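PDB 1YDO: HMG-CoA Lyase from Bacillus subtilis subsp. subtilis, which belongs to the HMGL-like family of lyase-type proteins and folds as a TIM barrel, a closed ring of parallel strands wrapped in helices. Local coordinates for residues T8-G13 / T137-L142; I171-L176 / I227-G232; L206-T211 / L216-T221. All blocks are in the same frame, centred on the assembly; numbering follows the deposited sequence.

Contact 1 of 3, residues T8-G13 / T137-L142; sequences TIKEVG and TTRAYL
Lys10 and Arg139 reach into the middle of the molecule from opposite directions and meet with their long side chains, their CA atoms still 11.9 Å apart. CB of Lys10 leaves strand 8-11 pointing toward 137-142 and packs on the carboxylate of Asp231. CG is anti to the carbonyl carbon (chi1 -55°), and from there the chain runs out extended. CD then arrives over one face of the Arg139 guanidinium, nearer its rim than its centre, with CD 3.5 Å from NH2 and 3.7 Å from CZ of Arg139. Beyond it, Lys10 NZ stops 4.0 Å from Arg139 NE. Lys10 NZ makes a salt bridge to Glu173 OE1, which Arg139 NE approaches only in a long, weak ion pair; the firm partner of the arginine is Asp231, bridged by NH2.

These are the first and fifth strands of an eight-stranded TIM barrel, four places apart in the ring, so only side chains can span the interior between them. Arg139 does its part with CG anti to the backbone N (chi1 -176°) and an extended run to NE.

Where strand 8-11 has ended, Val12 takes the N-cap position of helix 13-17 and turns CG1 to the hydroxyl of Tyr141, with CG1 3.3 Å from OH. That hydroxyl also has a weak hydrogen bond to Asp231 OD1. Just beyond, Gly13 N bonds to Glu11 OE1 at 2.8 Å, approaching from above the carboxylate plane, and Ala234 N donates to the same oxygen.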
loop_
_atom_site.group_PDB
_atom_site.type_symbol
_atom_site.label_atom_id
_atom_site.label_comp_id
_atom_site.label_asym_id
_atom_site.label_seq_id
_atom_site.Cartn_x
_atom_site.Cartn_y
_atom_site.Cartn_z
ATOM N N THR A 8 14.274 11.104 7.195
ATOM C CA THR A 8 14.575 10.258 8.337
ATOM C C THR A 8 13.384 9.420 8.788
ATOM O O THR A 8 12.326 9.949 9.121
ATOM C CB THR A 8 15.074 11.098 9.516
ATOM O OG1 THR A 8 14.569 12.431 9.392
ATOM C CG2 THR A 8 16.595 11.141 9.528
ATOM N N ILE A 9 13.574 8.101 8.792
ATOM C CA ILE A 9 12.540 7.170 9.212
ATOM C C ILE A 9 12.884 6.589 10.579
ATOM O O ILE A 9 14.016 6.176 10.823
ATOM C CB ILE A 9 12.386 5.987 8.244
ATOM C CG1 ILE A 9 13.582 5.082 8.362
ATOM C CG2 ILE A 9 12.245 6.465 6.807
ATOM C CD1 ILE A 9 13.273 3.702 7.930
ATOM N N LYS A 10 11.890 6.528 11.463
ATOM C CA LYS A 10 12.088 6.003 12.808
ATOM C C LYS A 10 11.442 4.632 13.028
ATOM O O LYS A 10 10.261 4.446 12.774
ATOM C CB LYS A 10 11.553 7.022 13.815
ATOM C CG LYS A 10 12.184 8.397 13.621
ATOM C CD LYS A 10 11.973 9.308 14.816
ATOM C CE LYS A 10 12.786 10.581 14.674
ATOM N NZ LYS A 10 12.590 11.468 15.850
ATOM N N GLU A 11 12.235 3.678 13.500
ATOM C CA GLU A 11 11.750 2.332 13.765
ATOM C C GLU A 11 11.057 2.257 15.123
ATOM O O GLU A 11 11.614 2.706 16.122
ATOM C CB GLU A 11 12.920 1.348 13.754
ATOM C CG GLU A 11 12.518 -0.067 14.112
ATOM C CD GLU A 11 11.555 -0.673 13.101
ATOM O OE1 GLU A 11 10.685 -1.467 13.517
ATOM O OE2 GLU A 11 11.673 -0.370 11.891
ATOM N N VAL A 12 9.845 1.702 15.165
ATOM C CA VAL A 12 9.117 1.557 16.433
ATOM C C VAL A 12 8.610 0.130 16.598
ATOM O O VAL A 12 7.721 -0.131 17.410
ATOM C CB VAL A 12 7.898 2.514 16.547
ATOM C CG1 VAL A 12 8.368 3.946 16.561
ATOM C CG2 VAL A 12 6.921 2.277 15.405
ATOM N N GLY A 13 9.190 -0.787 15.830
ATOM C CA GLY A 13 8.775 -2.173 15.887
ATOM C C GLY A 13 8.963 -2.846 17.231
ATOM O O GLY A 13 8.027 -3.453 17.784
ATOM N N THR A 137 16.481 14.099 25.142
ATOM C CA THR A 137 15.642 14.691 24.107
ATOM C C THR A 137 14.238 14.122 24.207
ATOM O O THR A 137 14.065 12.934 24.449
ATOM C CB THR A 137 16.209 14.391 22.739
ATOM O OG1 THR A 137 16.409 12.979 22.617
ATOM C CG2 THR A 137 17.544 15.099 22.571
ATOM N N THR A 138 13.235 14.968 24.022
ATOM C CA THR A 138 11.865 14.503 24.128
ATOM C C THR A 138 11.126 14.535 22.810
ATOM O O THR A 138 11.433 15.332 21.925
ATOM C CB THR A 138 11.061 15.344 25.120
ATOM O OG1 THR A 138 10.974 16.695 24.636
ATOM C CG2 THR A 138 11.715 15.309 26.498
ATOM N N ARG A 139 10.119 13.674 22.715
ATOM C CA ARG A 139 9.288 13.559 21.533
ATOM C C ARG A 139 7.878 13.228 21.985
ATOM O O ARG A 139 7.700 12.425 22.898
ATOM C CB ARG A 139 9.816 12.438 20.655
ATOM C CG ARG A 139 9.099 12.295 19.353
ATOM C CD ARG A 139 9.338 10.919 18.800
ATOM N NE ARG A 139 8.984 10.842 17.396
ATOM C CZ ARG A 139 8.821 9.709 16.735
ATOM N NH1 ARG A 139 8.973 8.554 17.368
ATOM N NH2 ARG A 139 8.527 9.748 15.441
ATOM N N ALA A 140 6.883 13.837 21.344
ATOM C CA ALA A 140 5.486 13.605 21.693
ATOM C C ALA A 140 4.767 12.770 20.634
ATOM O O ALA A 140 5.000 12.915 19.432
ATOM C CB ALA A 140 4.765 14.942 21.894
ATOM N N TYR A 141 3.878 11.905 21.106
ATOM C CA TYR A 141 3.107 11.021 20.258
ATOM C C TYR A 141 1.640 11.374 20.363
ATOM O O TYR A 141 0.949 10.871 21.243
ATOM C CB TYR A 141 3.292 9.586 20.730
ATOM C CG TYR A 141 4.077 8.718 19.793
ATOM C CD1 TYR A 141 3.618 8.479 18.505
ATOM C CD2 TYR A 141 5.278 8.123 20.197
ATOM C CE1 TYR A 141 4.324 7.678 17.640
ATOM C CE2 TYR A 141 5.998 7.312 19.335
ATOM C CZ TYR A 141 5.511 7.098 18.060
ATOM O OH TYR A 141 6.194 6.301 17.182
ATOM N N LEU A 142 1.153 12.237 19.486
ATOM C CA LEU A 142 -0.256 12.603 19.533
ATOM C C LEU A 142 -1.020 11.578 18.690
ATOM O O LEU A 142 -0.780 11.447 17.495
ATOM C CB LEU A 142 -0.431 14.002 18.959
ATOM C CG LEU A 142 -1.539 14.842 19.579
ATOM C CD1 LEU A 142 -1.684 16.127 18.782
ATOM C CD2 LEU A 142 -2.844 14.076 19.587
#

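Contact 2 of 3, residues I171-L176 / I227-G232; sequences ISELSL and ITVFDG
Ser175 and Asp231 join the sixth and eighth strands of the TIM barrel by a side-chain bond, across the inner side of strand 204-207, which lies between them in the sheet. Their CA atoms are 8.3 Å apart, so the two segments are not backbone partners of each other; each is hydrogen-bonded to strand 204-207 instead, and what they exchange is carried by side chains turned toward one another on the inner side of the barrel.

The hydrogen bond comes first. Ser175 OG donates to Asp231 OD1 over 3.0 Å, coming from above the carboxylate plane, 42° out of it. The serine hydroxyl is anti to its own backbone N (chi1 178°), which swings it off strand 174-177 and across to the aspartate.

The ionic interactions have their main partners on other strands. Asp231 OD2 is held by Arg139 and Glu173 OE1 by Lys10. The two acids stay apart, Glu173 OE1 lying 5.7 Å from Asp231 OD2.

The third kind of interaction is van der Waals. Glu173, extended beyond CG, comes at Val229 from the opposite direction and lays its carboxylate against the forked end of the valine, with Ala205 of the intervening strand touching both residues. Each oxygen has a different nearest branch: Glu173 OE1 is 3.6 Å from Val229 CG1, whereas Glu173 OE2 is 3.7 Å from Val229 CG2.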
loop_
_atom_site.group_PDB
_atom_site.type_symbol
_atom_site.label_atom_id
_atom_site.label_comp_id
_atom_site.label_asym_id
_atom_site.label_seq_id
_atom_site.Cartn_x
_atom_site.Cartn_y
_atom_site.Cartn_z
ATOM N N ILE A 171 8.911 20.253 23.659
ATOM C CA ILE A 171 9.175 19.007 22.949
ATOM C C ILE A 171 9.968 19.308 21.689
ATOM O O ILE A 171 9.988 20.438 21.219
ATOM C CB ILE A 171 7.872 18.316 22.548
ATOM C CG1 ILE A 171 7.030 19.276 21.706
ATOM C CG2 ILE A 171 7.120 17.853 23.794
ATOM C CD1 ILE A 171 5.799 18.628 21.090
ATOM N N SER A 172 10.612 18.299 21.130
ATOM C CA SER A 172 11.406 18.531 19.937
ATOM C C SER A 172 10.730 18.079 18.643
ATOM O O SER A 172 11.019 18.605 17.563
ATOM C CB SER A 172 12.756 17.835 20.088
ATOM O OG SER A 172 13.373 18.220 21.306
ATOM N N GLU A 173 9.821 17.114 18.762
ATOM C CA GLU A 173 9.117 16.573 17.608
ATOM C C GLU A 173 7.729 16.073 17.986
ATOM O O GLU A 173 7.564 15.363 18.964
ATOM C CB GLU A 173 9.919 15.422 17.033
ATOM C CG GLU A 173 9.511 15.027 15.653
ATOM C CD GLU A 173 10.569 14.178 14.987
ATOM O OE1 GLU A 173 10.577 12.955 15.219
ATOM O OE2 GLU A 173 11.410 14.739 14.250
ATOM N N LEU A 174 6.732 16.442 17.199
ATOM C CA LEU A 174 5.386 16.007 17.483
ATOM C C LEU A 174 4.988 14.974 16.430
ATOM O O LEU A 174 4.776 15.305 15.267
ATOM C CB LEU A 174 4.449 17.199 17.443
ATOM C CG LEU A 174 3.170 17.131 18.257
ATOM C CD1 LEU A 174 2.311 18.329 17.900
ATOM C CD2 LEU A 174 2.409 15.854 17.962
ATOM N N SER A 175 4.879 13.715 16.836
ATOM C CA SER A 175 4.535 12.663 15.889
ATOM C C SER A 175 3.043 12.440 15.852
ATOM O O SER A 175 2.462 11.934 16.807
ATOM C CB SER A 175 5.267 11.370 16.260
ATOM O OG SER A 175 4.931 10.317 15.394
ATOM N N LEU A 176 2.429 12.826 14.736
ATOM C CA LEU A 176 0.980 12.675 14.529
ATOM C C LEU A 176 0.685 11.283 14.004
ATOM O O LEU A 176 1.321 10.836 13.064
ATOM C CB LEU A 176 0.491 13.696 13.504
ATOM C CG LEU A 176 1.021 15.107 13.731
ATOM C CD1 LEU A 176 0.624 15.969 12.564
ATOM C CD2 LEU A 176 0.485 15.657 15.036
ATOM N N ILE A 227 6.875 17.110 5.150
ATOM C CA ILE A 227 7.259 16.243 6.262
ATOM C C ILE A 227 8.420 15.369 5.792
ATOM O O ILE A 227 8.427 14.913 4.653
ATOM C CB ILE A 227 6.076 15.329 6.704
ATOM C CG1 ILE A 227 5.079 16.104 7.561
ATOM C CG2 ILE A 227 6.591 14.168 7.503
ATOM C CD1 ILE A 227 4.284 17.097 6.815
ATOM N N THR A 228 9.397 15.131 6.657
ATOM C CA THR A 228 10.539 14.316 6.273
ATOM C C THR A 228 10.857 13.280 7.344
ATOM O O THR A 228 11.912 12.644 7.326
ATOM C CB THR A 228 11.793 15.202 6.028
ATOM O OG1 THR A 228 12.121 15.931 7.229
ATOM C CG2 THR A 228 11.532 16.206 4.893
ATOM N N VAL A 229 9.928 13.113 8.272
ATOM C CA VAL A 229 10.091 12.156 9.348
ATOM C C VAL A 229 8.940 11.162 9.342
ATOM O O VAL A 229 7.771 11.535 9.460
ATOM C CB VAL A 229 10.119 12.873 10.711
ATOM C CG1 VAL A 229 10.453 11.894 11.820
ATOM C CG2 VAL A 229 11.118 14.000 10.667
ATOM N N PHE A 230 9.263 9.887 9.210
ATOM C CA PHE A 230 8.210 8.892 9.194
ATOM C C PHE A 230 8.524 7.715 10.076
ATOM O O PHE A 230 9.645 7.216 10.097
ATOM C CB PHE A 230 7.969 8.442 7.767
ATOM C CG PHE A 230 7.399 9.523 6.897
ATOM C CD1 PHE A 230 6.029 9.775 6.881
ATOM C CD2 PHE A 230 8.233 10.303 6.108
ATOM C CE1 PHE A 230 5.491 10.794 6.083
ATOM C CE2 PHE A 230 7.714 11.321 5.308
ATOM C CZ PHE A 230 6.335 11.566 5.294
ATOM N N ASP A 231 7.520 7.280 10.823
ATOM C CA ASP A 231 7.668 6.155 11.727
ATOM C C ASP A 231 7.301 4.887 11.008
ATOM O O ASP A 231 6.376 4.879 10.197
ATOM C CB ASP A 231 6.753 6.339 12.927
ATOM C CG ASP A 231 7.231 7.434 13.851
ATOM O OD1 ASP A 231 6.482 7.785 14.786
ATOM O OD2 ASP A 231 8.359 7.930 13.643
ATOM N N GLY A 232 8.019 3.814 11.315
ATOM C CA GLY A 232 7.748 2.536 10.681
ATOM C C GLY A 232 7.973 1.355 11.606
ATOM O O GLY A 232 8.555 1.500 12.672
#

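Contact 3 of 3, residues L206-T211 / L216-T221; sequences LHFHDT and LANMVT
Phe208 sets its ring against helix 215-225, with Asn218 over one face and Met219 at the edge. This is the strand-to-helix half of a beta-alpha-beta unit of the TIM barrel, in which strand 204-207 leads through a short loop into the helix and the helix returns the chain to strand 229-232.

In the first shell, Asn218 CB sits almost squarely over the middle of the ring, 3.8 Å from the Phe208 centroid and 12° off the ring normal, a CH-pi contact. The nearest ring atom is Phe208 CZ, 3.7 Å from Asn218 CB. The asparagine amide does not stack on the ring: the two planes are 45° apart. Met219, modelled as selenomethionine, bends at its last torsion (chi3 -66°) and brings CE close to the ring plane, 4.0 Å from Phe208 CD2.

One layer out, the helix is fixed partly by Asn218 itself, whose ND2 donates to Ala183 O in the loop ahead of helix 185-196. Val188 of that helix packs on Phe208, so the ring touches two successive helices of the barrel's outer layer; Pro185 packs on Asn218. Met219 also touches Phe230 on strand 229-232. Strand 204-207, just before Phe208, is held in the sheet by backbone bonds from Leu206 to Val229 and Asp231.

Farther out comes the dimer. Ala217 packs on Val220 of the second subunit, and Leu216 on Gly213 of that subunit. Within this chain, the helical turn that begins at Leu216 is closed by Val220 N bonding to Leu216 O at 3.0 Å.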
loop_
_atom_site.group_PDB
_atom_site.type_symbol
_atom_site.label_atom_id
_atom_site.label_comp_id
_atom_site.label_asym_id
_atom_site.label_seq_id
_atom_site.Cartn_x
_atom_site.Cartn_y
_atom_site.Cartn_z
ATOM N N LEU A 206 5.225 11.634 11.094
ATOM C CA LEU A 206 3.992 10.938 10.812
ATOM C C LEU A 206 4.058 9.443 11.093
ATOM O O LEU A 206 4.999 8.764 10.699
ATOM C CB LEU A 206 3.567 11.182 9.369
ATOM C CG LEU A 206 3.001 12.568 9.128
ATOM C CD1 LEU A 206 2.629 12.692 7.665
ATOM C CD2 LEU A 206 1.789 12.820 10.005
ATOM N N HIS A 207 3.046 8.945 11.794
ATOM C CA HIS A 207 2.962 7.545 12.126
ATOM C C HIS A 207 1.680 7.013 11.484
ATOM O O HIS A 207 0.608 7.136 12.060
ATOM C CB HIS A 207 2.900 7.380 13.640
ATOM C CG HIS A 207 3.112 5.962 14.107
ATOM N ND1 HIS A 207 3.118 5.611 15.438
ATOM C CD2 HIS A 207 3.337 4.816 13.415
ATOM C CE1 HIS A 207 3.339 4.306 15.552
ATOM N NE2 HIS A 207 3.474 3.801 14.343
ATOM N N PHE A 208 1.787 6.452 10.284
ATOM C CA PHE A 208 0.623 5.910 9.605
ATOM C C PHE A 208 0.426 4.411 9.844
ATOM O O PHE A 208 1.389 3.653 10.011
ATOM C CB PHE A 208 0.732 6.150 8.104
ATOM C CG PHE A 208 0.567 7.583 7.711
ATOM C CD1 PHE A 208 -0.610 8.271 8.005
ATOM C CD2 PHE A 208 1.595 8.253 7.057
ATOM C CE1 PHE A 208 -0.761 9.610 7.657
ATOM C CE2 PHE A 208 1.462 9.588 6.701
ATOM C CZ PHE A 208 0.278 10.272 7.002
ATOM N N HIS A 209 -0.833 3.985 9.852
ATOM C CA HIS A 209 -1.179 2.570 10.020
ATOM C C HIS A 209 -1.849 2.123 8.722
ATOM O O HIS A 209 -2.908 2.639 8.378
ATOM C CB HIS A 209 -2.150 2.394 11.195
ATOM C CG HIS A 209 -1.483 2.346 12.534
ATOM N ND1 HIS A 209 -2.185 2.309 13.712
ATOM C CD2 HIS A 209 -0.168 2.329 12.870
ATOM C CE1 HIS A 209 -1.334 2.276 14.729
ATOM N NE2 HIS A 209 -0.108 2.287 14.242
ATOM N N ASP A 210 -1.267 1.184 7.983
ATOM C CA ASP A 210 -1.961 0.810 6.761
ATOM C C ASP A 210 -2.941 -0.324 6.961
ATOM O O ASP A 210 -2.923 -1.317 6.240
ATOM C CB ASP A 210 -0.998 0.499 5.602
ATOM C CG ASP A 210 -0.190 -0.741 5.832
ATOM O OD1 ASP A 210 0.342 -0.879 6.952
ATOM O OD2 ASP A 210 -0.072 -1.570 4.896
ATOM N N THR A 211 -3.799 -0.159 7.963
ATOM C CA THR A 211 -4.834 -1.132 8.231
ATOM C C THR A 211 -5.715 -1.171 6.976
ATOM O O THR A 211 -6.321 -2.185 6.671
ATOM C CB THR A 211 -5.679 -0.701 9.418
ATOM O OG1 THR A 211 -4.862 -0.637 10.592
ATOM C CG2 THR A 211 -6.814 -1.676 9.639
ATOM N N LEU A 216 1.507 4.085 2.622
ATOM C CA LEU A 216 2.464 4.626 1.683
ATOM C C LEU A 216 1.853 5.737 0.842
ATOM O O LEU A 216 2.525 6.710 0.517
ATOM C CB LEU A 216 3.006 3.501 0.812
ATOM C CG LEU A 216 4.313 2.849 1.266
ATOM C CD1 LEU A 216 4.261 2.468 2.714
ATOM C CD2 LEU A 216 4.567 1.642 0.403
ATOM N N ALA A 217 0.575 5.590 0.509
ATOM C CA ALA A 217 -0.142 6.588 -0.277
ATOM C C ALA A 217 -0.185 7.892 0.492
ATOM O O ALA A 217 0.104 8.958 -0.037
ATOM C CB ALA A 217 -1.543 6.115 -0.561
ATOM N N ASN A 218 -0.565 7.805 1.749
ATOM C CA ASN A 218 -0.601 8.991 2.570
ATOM C C ASN A 218 0.802 9.543 2.707
ATOM O O ASN A 218 1.007 10.746 2.791
ATOM C CB ASN A 218 -1.174 8.675 3.953
ATOM C CG ASN A 218 -2.610 8.195 3.888
ATOM O OD1 ASN A 218 -3.411 8.722 3.117
ATOM N ND2 ASN A 218 -2.944 7.203 4.701
HETATM N N MSE A 219 1.787 8.667 2.716
HETATM C CA MSE A 219 3.152 9.127 2.864
HETATM C C MSE A 219 3.586 10.003 1.702
HETATM O O MSE A 219 4.290 10.990 1.895
HETATM C CB MSE A 219 4.069 7.944 2.959
HETATM C CG MSE A 219 5.329 8.270 3.645
HETATM SE SE MSE A 219 6.015 6.602 4.220
HETATM C CE MSE A 219 4.645 6.101 5.523
ATOM N N VAL A 220 3.175 9.630 0.495
ATOM C CA VAL A 220 3.538 10.407 -0.667
ATOM C C VAL A 220 2.994 11.816 -0.526
ATOM O O VAL A 220 3.718 12.788 -0.731
ATOM C CB VAL A 220 2.999 9.776 -1.956
ATOM C CG1 VAL A 220 3.185 10.740 -3.121
ATOM C CG2 VAL A 220 3.731 8.473 -2.233
ATOM N N THR A 221 1.718 11.925 -0.172
ATOM C CA THR A 221 1.095 13.234 0.016
ATOM C C THR A 221 1.901 14.040 1.040
ATOM O O THR A 221 2.180 15.214 0.831
ATOM C CB THR A 221 -0.348 13.086 0.515
ATOM O OG1 THR A 221 -1.099 12.341 -0.444
ATOM C CG2 THR A 221 -0.994 14.450 0.700
#

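Overall arrangement
All three contacts are buried, but they serve different layers of one barrel. Contacts 1 and 2 lie inside the ring of strands, their centres about 6 Å apart, and form one polar cluster in which the cations of contact 1 pair with the acids of contact 2. Contact 3 is carried by carbon contacts, with no polar bond between its segments, and sits between the sheet and its outer helices, with the second subunit beyond it; its centre is about 15 Å from that of contact 1 and 12 Å from that of contact 2. Strand 204-207 ties the layers together, bonding to both strands of contact 2, while His207 meets Tyr141 of contact 1.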